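L-lysine 6-monooxygenase involved in desferrioxamine biosynthesis (Erwinia amylovora CFBP1430, PDB 5O8P) is an FAD-dependent, NADP(H)-using monooxygenase that probably N-hydroxylates cadaverine, a step in the biosynthesis of the siderophore desferrioxamine. Local coordinates at residues Phe316-His321 / Glu334-Ala339. Residues are numbered along the deposited sequence; the frame is centred on the assembly and turned at random.
Sequences FELKLH and EGLVMA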
# COMPACT_ATOMS: atom_id res chain seq x y z
N PHE B 316 -23.01 -35.14 4.39
CA PHE B 316 -24.20 -34.29 4.26
C PHE B 316 -24.62 -34.20 2.79
O PHE B 316 -23.78 -34.31 1.88
CB PHE B 316 -23.92 -32.86 4.72
CG PHE B 316 -23.89 -32.69 6.20
CD1 PHE B 316 -25.07 -32.68 6.93
CD2 PHE B 316 -22.68 -32.47 6.87
CE1 PHE B 316 -25.04 -32.50 8.30
CE2 PHE B 316 -22.65 -32.28 8.24
CZ PHE B 316 -23.83 -32.30 8.96
N GLU B 317 -25.92 -34.00 2.57
CA GLU B 317 -26.43 -33.55 1.28
C GLU B 317 -27.14 -32.22 1.50
O GLU B 317 -28.25 -32.18 2.03
CB GLU B 317 -27.38 -34.58 0.65
CG GLU B 317 -27.67 -34.30 -0.82
CD GLU B 317 -29.11 -34.55 -1.24
OE1 GLU B 317 -30.04 -34.25 -0.46
OE2 GLU B 317 -29.33 -35.05 -2.38
N LEU B 318 -26.47 -31.14 1.09
CA LEU B 318 -27.04 -29.80 1.15
C LEU B 318 -27.92 -29.58 -0.07
O LEU B 318 -27.44 -29.65 -1.19
CB LEU B 318 -25.92 -28.76 1.13
CG LEU B 318 -25.08 -28.49 2.38
CD1 LEU B 318 -25.09 -29.62 3.41
CD2 LEU B 318 -23.65 -28.15 2.00
N LYS B 319 -29.21 -29.35 0.15
CA LYS B 319 -30.10 -28.86 -0.91
C LYS B 319 -30.04 -27.35 -0.91
O LYS B 319 -30.24 -26.71 0.13
CB LYS B 319 -31.54 -29.34 -0.71
CG LYS B 319 -31.70 -30.84 -0.86
CD LYS B 319 -33.08 -31.23 -1.37
CE LYS B 319 -33.16 -32.74 -1.55
NZ LYS B 319 -34.43 -33.17 -2.19
N LEU B 320 -29.74 -26.77 -2.07
CA LEU B 320 -29.56 -25.34 -2.23
C LEU B 320 -30.47 -24.80 -3.32
O LEU B 320 -30.84 -25.53 -4.25
CB LEU B 320 -28.10 -25.05 -2.58
CG LEU B 320 -27.07 -25.48 -1.54
CD1 LEU B 320 -25.71 -25.70 -2.18
CD2 LEU B 320 -26.96 -24.46 -0.43
N HIS B 321 -30.83 -23.53 -3.21
CA HIS B 321 -31.61 -22.85 -4.23
C HIS B 321 -30.87 -21.59 -4.65
O HIS B 321 -30.61 -20.71 -3.83
CB HIS B 321 -32.99 -22.50 -3.70
CG HIS B 321 -33.93 -22.03 -4.76
ND1 HIS B 321 -34.29 -20.70 -4.89
CD2 HIS B 321 -34.56 -22.70 -5.75
CE1 HIS B 321 -35.11 -20.58 -5.92
NE2 HIS B 321 -35.29 -21.78 -6.45
N GLU B 334 -18.52 -33.75 3.80
CA GLU B 334 -18.38 -34.48 5.05
C GLU B 334 -18.40 -33.48 6.18
O GLU B 334 -19.28 -33.53 7.04
CB GLU B 334 -17.09 -35.30 5.08
CG GLU B 334 -17.05 -36.40 4.04
CD GLU B 334 -15.92 -37.40 4.23
OE1 GLU B 334 -15.01 -37.14 5.07
OE2 GLU B 334 -15.92 -38.44 3.53
N GLY B 335 -17.43 -32.57 6.16
CA GLY B 335 -17.33 -31.48 7.14
C GLY B 335 -18.16 -30.30 6.69
O GLY B 335 -18.27 -30.02 5.50
N LEU B 336 -18.76 -29.61 7.65
CA LEU B 336 -19.61 -28.47 7.39
C LEU B 336 -19.34 -27.41 8.45
O LEU B 336 -19.58 -27.65 9.62
CB LEU B 336 -21.06 -28.90 7.40
CG LEU B 336 -22.13 -27.83 7.19
CD1 LEU B 336 -21.90 -27.12 5.87
CD2 LEU B 336 -23.52 -28.46 7.21
N VAL B 337 -18.81 -26.27 8.05
CA VAL B 337 -18.62 -25.14 8.95
C VAL B 337 -19.75 -24.16 8.68
O VAL B 337 -19.84 -23.60 7.60
CB VAL B 337 -17.26 -24.46 8.74
CG1 VAL B 337 -17.17 -23.20 9.57
CG2 VAL B 337 -16.14 -25.41 9.09
N MET B 338 -20.60 -23.96 9.68
CA MET B 338 -21.72 -23.05 9.58
C MET B 338 -21.31 -21.66 10.11
O MET B 338 -21.43 -21.35 11.29
CB MET B 338 -22.89 -23.64 10.37
CG MET B 338 -24.24 -23.12 9.95
SD MET B 338 -24.84 -23.94 8.46
CE MET B 338 -25.27 -25.55 9.11
N ALA B 339 -20.79 -20.82 9.21
CA ALA B 339 -20.36 -19.45 9.54
C ALA B 339 -21.49 -18.47 9.25
O ALA B 339 -21.34 -17.52 8.49
CB ALA B 339 -19.11 -19.09 8.74
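L336 meets the ring of F316 and the tip of L318, and can be followed outward from its backbone. Its CB lies 3.8 Å from F316 CE2 and 4.0 Å from F316 CD2, above the ring's CD2-CE2 edge, on the face that L336 CD2 also occupies. With CG anti to the backbone N (chi1 178°), it sits beside the carbonyl carbon and higher over the ring face. L336 CD2 drops back over the ring centre, 4.1 Å from the centroid and 11° off the normal, a CH-pi contact. It also reaches L318 CD1 at 4.3 Å. L336 CD1 turns away from the ring, 4.4 Å from L318 CD2, so both methyls face L318. The side chains of F316 and L336 cross at about a right angle.

The ring edge has a polar neighbour: the backbone O of E334 lies near the ring plane, 3.6 Å from F316 CD2. The side chain of E334 leads elsewhere, its OE2 forming a salt bridge with R193. W310 packs edge-to-face against F316, and M308 touches both F316 and L336.

The contact joins two different sheets through apolar side chains, and the backbones of the two segments form no mutual hydrogen bond; F316, L318 and L336 are all buried. Strand 315-322 is the middle of an antiparallel three-stranded sheet, between 303-311 and 327-333. Strand 335-338 follows directly on 327-333 and enters the parallel five-stranded sheet between 177-178 and 194-198, a Rossmann-type layer consistent with the NADP-binding part of this family, where V337 rests on I207 of helix 202-213.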